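PDB 5YUQ: chintase from Rhizomucor miehei, which hydrolyses the beta-1,4 linkages between the N-acetylglucosamine units of chitin, probably threading the chain through a tunnel-shaped active site. Local coordinates for residues P150-N155 and Q159-K164; F176-Y181 and K216-A221; N127-F132 and A170-A175. All coordinates share one frame; numbering follows the deposited sequence. Where two conformers were deposited one is given.

Interaction 1. Residues P150-N155 and Q159-K164; sequences PTAPFN and QQPSTK
The carbonyl oxygen of F154 takes two hydrogen bonds from a single residue, S162, and shows how one acceptor can pin a loop back on itself. S162 N gives its hydrogen to F154 O at 3.0 Å, approaching from above the carbonyl plane, 40° out of it. S162 OG, in the conformer described (a second was modelled), donates to the same F154 O at 2.7 Å with a C=O...OG angle of 160°. The serine torsion explains the pair: chi1 of -63° sets OG beside its own backbone N, turning both donors to one oxygen.

Around this pair the two segments meet through main chain and short side chains alike. P153 CB meets S162 O at 3.3 Å, and CA-H...O contacts run in both directions, P161 CA to P153 O and N155 CA to Q160 O, each 3.4 Å. A152 CB touches P161 CB at 4.0 Å. The carboxamide of N155 lies alongside the Q159-Q160 peptide, while its ND2 is bonded to N110 O; Q159 NE2 bonds to N110 OD1. Further out, the F154 side chain leaves the backbone away from 159-164, and its ring meets W169 and Y128.

N155 and P161, with CA atoms 4.2 Å apart, form an isolated beta bridge, here closing an irregular excursion after strand 144-149, among the loops that a TIM barrel carries at the C-terminal ends of its strands.

Interaction 2. Residues F176-Y181 and K216-A221; sequences FYIMAY and KAWIAA
W218 NE1 donates its hydrogen to P150 O, and this bond helps to fix the rotation of the indole that F176 and I178 touch. It also satisfies the one polar atom of a side chain that is otherwise buried among apolar groups.

With the polar corner held, the two strand residues meet different parts of the indole. F176 approaches the six-membered ring, its CD2 lying 4.1 Å from W218 CZ3. The ring centroids are 5.9 Å apart and the planes meet at 44°, an oblique pairing. I178 reaches the five-membered ring instead: its CD1 comes within 4.1 Å of W218 CD1. With chi2 173° the isoleucine chain is extended, so that CD1 is the atom that touches the indole, and the two side chains run antiparallel, alongside one another. V149 of the neighbouring strand also touches W218, and the F154 ring meets the indole edge-to-face.

F176 and I178 alternate with Y177, whose side chain touches V229 and M348 instead. Such two-sided strands are characteristic of the TIM barrel: alternate residues of strand 175-178 pack against helix 211-220, which links it to the parallel strand 228-240. The M-A-Y run that follows resembles the segment ending the sixth barrel strand in family 18 chitinases, which usually faces the substrate site.

Interaction 3. Residues N127-F132 and A170-A175; sequences NYLKLF and ASTVDA
V173 CG2 reaches the F132 ring because chi1 of the valine, 174°, sends CG1 anti to the backbone N and leaves CG2 as the branch turned to the helix. In F132, chi1 of -87° places the ring and chi2 of -71° turns one face to that methyl. The result is a CH-pi contact: V173 CG2 stands 3.7 Å from the centroid of the F132 ring, close to the ring normal. It is not quite centred. The methyl is nearest F132 CG, at 3.6 Å, and so sits over the part of the face next to the attachment to CB.

T172 completes the fit with its methyl branch. T172 CG2 approaches the F132 carbonyl oxygen at 3.7 Å and F132 CB at 4.0 Å, so it lies against the main chain and CB of F132. Its hydroxyl has other business: OG1 is bonded to N168 O, inside its own short helical turn, and L129 CD1 merely brushes it from one turn earlier in helix 124-139. Within that helix F132 CE2 also lies over a face of the Y128 ring, 3.8 Å above its plane.

Polar links lie alongside this apolar patch. R136, one turn beyond F132, bonds to T172 O and forms a salt bridge with D174 OD2, while F132 also touches L145 and T147 of strand 144-149. Across 127-132 and 170-175 themselves, methyls meet a ring face and a carbonyl, which implies that shape and dispersion join helix 124-139 to the end of helix 168-172 and the residue after it, while directional bonds are made beside the patch, among them those of R136.

In the fold
Following the chain from the N terminus, interaction 3 opens first, on helix 124-139, and closes only after strand 144-149 and the loop beyond it, at helix 168-172. Interaction 1 is nested inside that span as a short loop of its own. Interaction 2 comes in series: strand 175-178 begins where interaction 3 ends, and the contact closes at helix 211-220. None of the three cross. Interactions 1 and 2, about 9 Å apart centre to centre, share a border, P153 packing on W218 and A221, while F154 of interaction 1 packs on Y128 of interaction 3. The three together tie three consecutive outer helices, strand 175-178, and strand 144-149 with the loop after it into one barrel sector.

Interaction 1. Residues P150-N155 and Q159-K164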
loop_
_atom_site.group_PDB
_atom_site.type_symbol
_atom_site.label_atom_id
_atom_site.label_comp_id
_atom_site.label_asym_id
_atom_site.label_seq_id
_atom_site.Cartn_x
_atom_site.Cartn_y
_atom_site.Cartn_z
ATOM N N PRO A 150 -4.788 0.751 -6.402
ATOM C CA PRO A 150 -3.594 0.558 -7.226
ATOM C C PRO A 150 -3.189 1.841 -7.949
ATOM O O PRO A 150 -3.837 2.874 -7.792
ATOM C CB PRO A 150 -4.029 -0.519 -8.234
ATOM C CG PRO A 150 -5.526 -0.358 -8.322
ATOM C CD PRO A 150 -5.963 0.040 -6.935
ATOM N N THR A 151 -2.130 1.762 -8.745
ATOM C CA THR A 151 -1.541 2.952 -9.361
ATOM C C THR A 151 -2.302 3.436 -10.605
ATOM O O THR A 151 -1.916 4.421 -11.233
ATOM C CB THR A 151 -0.069 2.703 -9.700
ATOM O OG1 THR A 151 0.048 1.427 -10.339
ATOM C CG2 THR A 151 0.771 2.701 -8.424
ATOM N N ALA A 152 -3.378 2.741 -10.952
ATOM C CA ALA A 152 -4.276 3.209 -11.998
ATOM C C ALA A 152 -5.699 2.969 -11.535
ATOM O O ALA A 152 -5.947 2.060 -10.740
ATOM C CB ALA A 152 -4.006 2.466 -13.306
ATOM N N PRO A 153 -6.624 3.770 -12.059
ATOM C CA PRO A 153 -8.018 3.597 -11.647
ATOM C C PRO A 153 -8.581 2.188 -11.752
ATOM O O PRO A 153 -8.177 1.464 -12.619
ATOM C CB PRO A 153 -8.791 4.579 -12.563
ATOM C CG PRO A 153 -7.839 5.621 -12.873
ATOM C CD PRO A 153 -6.420 4.974 -12.831
ATOM N N PHE A 154 -9.540 1.856 -10.908
ATOM C CA PHE A 154 -10.131 0.519 -10.868
ATOM C C PHE A 154 -10.524 -0.002 -12.244
ATOM O O PHE A 154 -11.010 0.755 -13.094
ATOM C CB PHE A 154 -11.388 0.535 -10.010
ATOM C CG PHE A 154 -11.146 0.884 -8.572
ATOM C CD1 PHE A 154 -10.190 0.207 -7.826
ATOM C CD2 PHE A 154 -11.897 1.881 -7.960
ATOM C CE1 PHE A 154 -9.986 0.535 -6.485
ATOM C CE2 PHE A 154 -11.705 2.203 -6.631
ATOM C CZ PHE A 154 -10.756 1.527 -5.893
ATOM N N ASN A 155 -10.324 -1.300 -12.444
ATOM C CA ASN A 155 -10.649 -1.946 -13.714
ATOM C C ASN A 155 -12.119 -1.898 -14.078
ATOM O O ASN A 155 -12.996 -2.088 -13.234
ATOM C CB ASN A 155 -10.212 -3.407 -13.700
ATOM C CG ASN A 155 -8.720 -3.574 -13.823
ATOM O OD1 ASN A 155 -7.989 -2.612 -14.076
ATOM N ND2 ASN A 155 -8.252 -4.807 -13.662
ATOM N N GLN A 159 -11.542 -5.381 -17.709
ATOM C CA GLN A 159 -10.289 -5.441 -16.955
ATOM C C GLN A 159 -9.289 -4.383 -17.398
ATOM O O GLN A 159 -8.082 -4.572 -17.288
ATOM C CB GLN A 159 -9.663 -6.845 -17.008
ATOM C CG GLN A 159 -10.537 -7.952 -16.434
ATOM C CD GLN A 159 -9.768 -9.241 -16.225
ATOM O OE1 GLN A 159 -8.670 -9.419 -16.759
ATOM N NE2 GLN A 159 -10.332 -10.143 -15.432
ATOM N N GLN A 160 -9.797 -3.269 -17.890
ATOM C CA GLN A 160 -8.984 -2.197 -18.272
ATOM C C GLN A 160 -9.125 -1.048 -17.253
ATOM O O GLN A 160 -10.226 -0.794 -16.848
ATOM C CB GLN A 160 -9.344 -1.638 -19.592
ATOM C CG GLN A 160 -9.312 -2.672 -20.708
ATOM C CD GLN A 160 -7.924 -3.315 -20.908
ATOM O OE1 GLN A 160 -7.806 -4.489 -20.975
ATOM N NE2 GLN A 160 -6.943 -2.516 -21.002
ATOM N N PRO A 161 -8.028 -0.375 -16.886
ATOM C CA PRO A 161 -8.218 0.728 -15.934
ATOM C C PRO A 161 -9.223 1.749 -16.457
ATOM O O PRO A 161 -9.165 2.145 -17.631
ATOM C CB PRO A 161 -6.836 1.374 -15.871
ATOM C CG PRO A 161 -5.894 0.231 -16.160
ATOM C CD PRO A 161 -6.606 -0.603 -17.201
ATOM N N SER A 162 -10.141 2.162 -15.592
ATOM C CA SER A 162 -11.157 3.131 -15.964
ATOM C C SER A 162 -10.521 4.468 -16.357
ATOM O O SER A 162 -9.556 4.914 -15.735
ATOM C CB SER A 162 -12.141 3.301 -14.807
ATOM O OG SER A 162 -12.830 2.083 -14.543
ATOM N N THR A 163 -11.046 5.090 -17.411
ATOM C CA THR A 163 -10.550 6.393 -17.843
ATOM C C THR A 163 -11.525 7.474 -17.401
ATOM O O THR A 163 -11.228 8.662 -17.470
ATOM C CB THR A 163 -10.346 6.456 -19.371
ATOM O OG1 THR A 163 -11.578 6.170 -20.029
ATOM C CG2 THR A 163 -9.293 5.445 -19.811
ATOM N N LYS A 164 -12.689 7.041 -16.930
ATOM C CA LYS A 164 -13.709 7.951 -16.423
ATOM C C LYS A 164 -14.498 7.258 -15.326
ATOM O O LYS A 164 -15.350 6.418 -15.613
ATOM C CB LYS A 164 -14.664 8.352 -17.555
ATOM C CG LYS A 164 -15.934 9.079 -17.107
ATOM C CD LYS A 164 -15.715 10.571 -16.941
ATOM C CE LYS A 164 -17.048 11.322 -16.862
ATOM N NZ LYS A 164 -17.873 10.895 -15.691
#

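Interaction 2. Residues F176-Y181 and K216-A221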
loop_
_atom_site.group_PDB
_atom_site.type_symbol
_atom_site.label_atom_id
_atom_site.label_comp_id
_atom_site.label_asym_id
_atom_site.label_seq_id
_atom_site.Cartn_x
_atom_site.Cartn_y
_atom_site.Cartn_z
ATOM N N PHE A 176 -8.784 8.249 -1.279
ATOM C CA PHE A 176 -8.285 7.133 -2.059
ATOM C C PHE A 176 -6.793 7.065 -1.797
ATOM O O PHE A 176 -6.040 7.982 -2.164
ATOM C CB PHE A 176 -8.549 7.382 -3.546
ATOM C CG PHE A 176 -10.018 7.472 -3.898
ATOM C CD1 PHE A 176 -10.759 8.600 -3.570
ATOM C CD2 PHE A 176 -10.653 6.432 -4.559
ATOM C CE1 PHE A 176 -12.108 8.684 -3.880
ATOM C CE2 PHE A 176 -12.003 6.505 -4.890
ATOM C CZ PHE A 176 -12.739 7.635 -4.550
ATOM N N TYR A 177 -6.360 5.999 -1.134
ATOM C CA TYR A 177 -4.964 5.870 -0.720
ATOM C C TYR A 177 -4.188 5.124 -1.795
ATOM O O TYR A 177 -4.315 3.911 -1.910
ATOM C CB TYR A 177 -4.866 5.077 0.588
ATOM C CG TYR A 177 -5.456 5.730 1.831
ATOM C CD1 TYR A 177 -6.115 6.953 1.774
ATOM C CD2 TYR A 177 -5.341 5.109 3.066
ATOM C CE1 TYR A 177 -6.649 7.536 2.919
ATOM C CE2 TYR A 177 -5.867 5.682 4.215
ATOM C CZ TYR A 177 -6.510 6.894 4.135
ATOM O OH TYR A 177 -7.028 7.455 5.276
ATOM N N ILE A 178 -3.376 5.841 -2.570
ATOM C CA ILE A 178 -2.646 5.229 -3.683
ATOM C C ILE A 178 -1.447 4.416 -3.209
ATOM O O ILE A 178 -0.534 4.940 -2.569
ATOM C CB ILE A 178 -2.156 6.285 -4.684
ATOM C CG1 ILE A 178 -3.347 7.051 -5.264
ATOM C CG2 ILE A 178 -1.377 5.631 -5.811
ATOM C CD1 ILE A 178 -2.942 8.230 -6.138
ATOM N N MET A 179 -1.443 3.132 -3.549
ATOM C CA MET A 179 -0.348 2.259 -3.151
ATOM C C MET A 179 0.794 2.366 -4.149
ATOM O O MET A 179 1.034 1.463 -4.951
ATOM C CB MET A 179 -0.849 0.825 -2.995
ATOM C CG MET A 179 -1.840 0.698 -1.842
ATOM S SD MET A 179 -2.547 -0.947 -1.660
ATOM C CE MET A 179 -1.125 -1.973 -2.052
ATOM N N ALA A 180 1.490 3.498 -4.100
ATOM C CA ALA A 180 2.606 3.754 -4.999
ATOM C C ALA A 180 3.872 3.097 -4.482
ATOM O O ALA A 180 4.870 3.757 -4.222
ATOM C CB ALA A 180 2.819 5.247 -5.144
ATOM N N TYR A 181 3.811 1.783 -4.337
ATOM C CA TYR A 181 4.948 1.004 -3.912
ATOM C C TYR A 181 4.733 -0.397 -4.455
ATOM O O TYR A 181 3.679 -0.675 -5.029
ATOM C CB TYR A 181 5.120 1.040 -2.387
ATOM C CG TYR A 181 3.856 0.956 -1.554
ATOM C CD1 TYR A 181 3.147 -0.227 -1.452
ATOM C CD2 TYR A 181 3.417 2.045 -0.815
ATOM C CE1 TYR A 181 2.004 -0.319 -0.675
ATOM C CE2 TYR A 181 2.280 1.964 -0.016
ATOM C CZ TYR A 181 1.581 0.777 0.051
ATOM O OH TYR A 181 0.459 0.675 0.839
ATOM N N LYS A 216 -1.649 11.412 -11.443
ATOM C CA LYS A 216 -2.191 12.010 -12.662
ATOM C C LYS A 216 -3.296 11.146 -13.248
ATOM O O LYS A 216 -4.305 11.668 -13.718
ATOM C CB LYS A 216 -1.107 12.247 -13.714
ATOM C CG LYS A 216 -0.041 13.250 -13.307
ATOM C CD LYS A 216 -0.634 14.549 -12.824
ATOM C CE LYS A 216 0.457 15.523 -12.399
ATOM N NZ LYS A 216 1.521 15.620 -13.436
ATOM N N ALA A 217 -3.118 9.829 -13.211
ATOM C CA ALA A 217 -4.121 8.926 -13.765
ATOM C C ALA A 217 -5.426 8.989 -12.980
ATOM O O ALA A 217 -6.508 9.006 -13.564
ATOM C CB ALA A 217 -3.600 7.498 -13.812
ATOM N N TRP A 218 -5.325 9.051 -11.651
ATOM C CA TRP A 218 -6.514 9.090 -10.800
ATOM C C TRP A 218 -7.250 10.444 -10.912
ATOM O O TRP A 218 -8.466 10.478 -10.889
ATOM C CB TRP A 218 -6.268 8.662 -9.373
ATOM C CG TRP A 218 -6.151 7.208 -9.157
ATOM C CD1 TRP A 218 -4.971 6.441 -9.204
ATOM C CD2 TRP A 218 -7.177 6.293 -8.780
ATOM N NE1 TRP A 218 -5.244 5.164 -8.880
ATOM C CE2 TRP A 218 -6.587 5.026 -8.632
ATOM C CE3 TRP A 218 -8.544 6.403 -8.579
ATOM C CZ2 TRP A 218 -7.299 3.936 -8.280
ATOM C CZ3 TRP A 218 -9.228 5.351 -8.232
ATOM C CH2 TRP A 218 -8.622 4.097 -8.062
ATOM N N ILE A 219 -6.487 11.494 -11.061
ATOM C CA ILE A 219 -7.105 12.807 -11.263
ATOM C C ILE A 219 -7.795 12.849 -12.627
ATOM O O ILE A 219 -8.937 13.324 -12.747
ATOM C CB ILE A 219 -6.078 13.961 -11.145
ATOM C CG1 ILE A 219 -5.578 14.099 -9.697
ATOM C CG2 ILE A 219 -6.696 15.292 -11.591
ATOM C CD1 ILE A 219 -4.468 15.119 -9.521
ATOM N N ALA A 220 -7.121 12.333 -13.650
ATOM C CA ALA A 220 -7.684 12.339 -15.003
ATOM C C ALA A 220 -8.997 11.557 -15.086
ATOM O O ALA A 220 -9.878 11.888 -15.886
ATOM C CB ALA A 220 -6.677 11.801 -16.011
ATOM N N ALA A 221 -9.134 10.535 -14.248
ATOM C CA ALA A 221 -10.339 9.711 -14.238
ATOM C C ALA A 221 -11.451 10.275 -13.354
ATOM O O ALA A 221 -12.543 9.710 -13.301
ATOM C CB ALA A 221 -10.006 8.280 -13.833
#

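Interaction 3. Residues N127-F132 and A170-A175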
loop_
_atom_site.group_PDB
_atom_site.type_symbol
_atom_site.label_atom_id
_atom_site.label_comp_id
_atom_site.label_asym_id
_atom_site.label_seq_id
_atom_site.Cartn_x
_atom_site.Cartn_y
_atom_site.Cartn_z
ATOM N N ASN A 127 -19.811 -2.665 -8.246
ATOM C CA ASN A 127 -20.277 -3.278 -7.007
ATOM C C ASN A 127 -19.519 -2.751 -5.801
ATOM O O ASN A 127 -20.074 -2.640 -4.709
ATOM C CB ASN A 127 -20.150 -4.806 -7.081
ATOM C CG ASN A 127 -21.161 -5.429 -8.026
ATOM O OD1 ASN A 127 -22.157 -4.799 -8.399
ATOM N ND2 ASN A 127 -20.919 -6.675 -8.402
ATOM N N TYR A 128 -18.245 -2.431 -6.007
ATOM C CA TYR A 128 -17.423 -1.821 -4.968
ATOM C C TYR A 128 -18.026 -0.486 -4.573
ATOM O O TYR A 128 -18.153 -0.170 -3.392
ATOM C CB TYR A 128 -16.020 -1.578 -5.516
ATOM C CG TYR A 128 -14.872 -1.560 -4.537
ATOM C CD1 TYR A 128 -15.037 -1.846 -3.185
ATOM C CD2 TYR A 128 -13.600 -1.259 -4.989
ATOM C CE1 TYR A 128 -13.928 -1.844 -2.313
ATOM C CE2 TYR A 128 -12.498 -1.254 -4.138
ATOM C CZ TYR A 128 -12.674 -1.534 -2.806
ATOM O OH TYR A 128 -11.567 -1.526 -1.993
ATOM N N LEU A 129 -18.411 0.308 -5.569
ATOM C CA LEU A 129 -19.061 1.582 -5.285
ATOM C C LEU A 129 -20.394 1.364 -4.579
ATOM O O LEU A 129 -20.719 2.083 -3.632
ATOM C CB LEU A 129 -19.250 2.405 -6.565
ATOM C CG LEU A 129 -19.927 3.766 -6.361
ATOM C CD1 LEU A 129 -19.193 4.558 -5.285
ATOM C CD2 LEU A 129 -19.942 4.527 -7.667
ATOM N N LYS A 130 -21.147 0.358 -5.020
ATOM C CA LYS A 130 -22.405 0.031 -4.357
ATOM C C LYS A 130 -22.157 -0.260 -2.882
ATOM O O LYS A 130 -22.926 0.160 -2.023
ATOM C CB LYS A 130 -23.077 -1.168 -5.019
ATOM C CG LYS A 130 -24.577 -1.155 -4.841
ATOM C CD LYS A 130 -25.252 -2.256 -5.641
ATOM C CE LYS A 130 -26.773 -2.124 -5.539
ATOM N NZ LYS A 130 -27.508 -3.376 -5.907
ATOM N N LEU A 131 -21.075 -0.969 -2.600
ATOM C CA LEU A 131 -20.702 -1.252 -1.221
ATOM C C LEU A 131 -20.439 0.023 -0.431
ATOM O O LEU A 131 -20.930 0.171 0.685
ATOM C CB LEU A 131 -19.479 -2.166 -1.185
ATOM C CG LEU A 131 -18.872 -2.431 0.194
ATOM C CD1 LEU A 131 -19.898 -3.060 1.114
ATOM C CD2 LEU A 131 -17.669 -3.340 0.023
ATOM N N PHE A 132 -19.669 0.949 -0.992
ATOM C CA PHE A 132 -19.403 2.192 -0.283
ATOM C C PHE A 132 -20.673 2.996 -0.061
ATOM O O PHE A 132 -20.849 3.617 0.987
ATOM C CB PHE A 132 -18.371 3.032 -1.025
ATOM C CG PHE A 132 -16.957 2.698 -0.666
ATOM C CD1 PHE A 132 -16.452 3.029 0.580
ATOM C CD2 PHE A 132 -16.134 2.063 -1.578
ATOM C CE1 PHE A 132 -15.134 2.729 0.918
ATOM C CE2 PHE A 132 -14.811 1.761 -1.251
ATOM C CZ PHE A 132 -14.314 2.102 0.004
ATOM N N ALA A 170 -16.203 9.904 -6.109
ATOM C CA ALA A 170 -15.682 11.049 -5.373
ATOM C C ALA A 170 -16.702 11.588 -4.370
ATOM O O ALA A 170 -16.329 12.086 -3.311
ATOM C CB ALA A 170 -15.244 12.149 -6.340
ATOM N N SER A 171 -17.992 11.484 -4.681
ATOM C CA SER A 171 -18.986 12.029 -3.759
ATOM C C SER A 171 -19.328 11.113 -2.584
ATOM O O SER A 171 -19.993 11.533 -1.637
ATOM C CB SER A 171 -20.261 12.445 -4.499
ATOM O OG SER A 171 -20.954 11.313 -4.995
ATOM N N THR A 172 -18.848 9.873 -2.625
ATOM C CA THR A 172 -19.198 8.903 -1.590
ATOM C C THR A 172 -18.008 8.573 -0.715
ATOM O O THR A 172 -18.136 8.465 0.502
ATOM C CB THR A 172 -19.716 7.588 -2.208
ATOM O OG1 THR A 172 -20.833 7.874 -3.060
ATOM C CG2 THR A 172 -20.159 6.614 -1.121
ATOM N N VAL A 173 -16.852 8.415 -1.346
ATOM C CA VAL A 173 -15.649 7.969 -0.654
ATOM C C VAL A 173 -14.811 9.165 -0.228
ATOM O O VAL A 173 -14.574 10.080 -1.021
ATOM C CB VAL A 173 -14.822 7.025 -1.564
ATOM C CG1 VAL A 173 -13.475 6.666 -0.910
ATOM C CG2 VAL A 173 -15.625 5.771 -1.881
ATOM N N ASP A 174 -14.362 9.168 1.022
ATOM C CA ASP A 174 -13.627 10.316 1.524
ATOM C C ASP A 174 -12.235 10.452 0.918
ATOM O O ASP A 174 -11.814 11.553 0.574
ATOM C CB ASP A 174 -13.538 10.266 3.054
ATOM C CG ASP A 174 -14.892 10.382 3.696
ATOM O OD1 ASP A 174 -15.592 11.382 3.414
ATOM O OD2 ASP A 174 -15.289 9.455 4.431
ATOM N N ALA A 175 -11.521 9.339 0.784
ATOM C CA ALA A 175 -10.148 9.406 0.296
ATOM C C ALA A 175 -9.715 8.116 -0.343
ATOM O O ALA A 175 -10.198 7.035 0.016
ATOM C CB ALA A 175 -9.179 9.777 1.429
#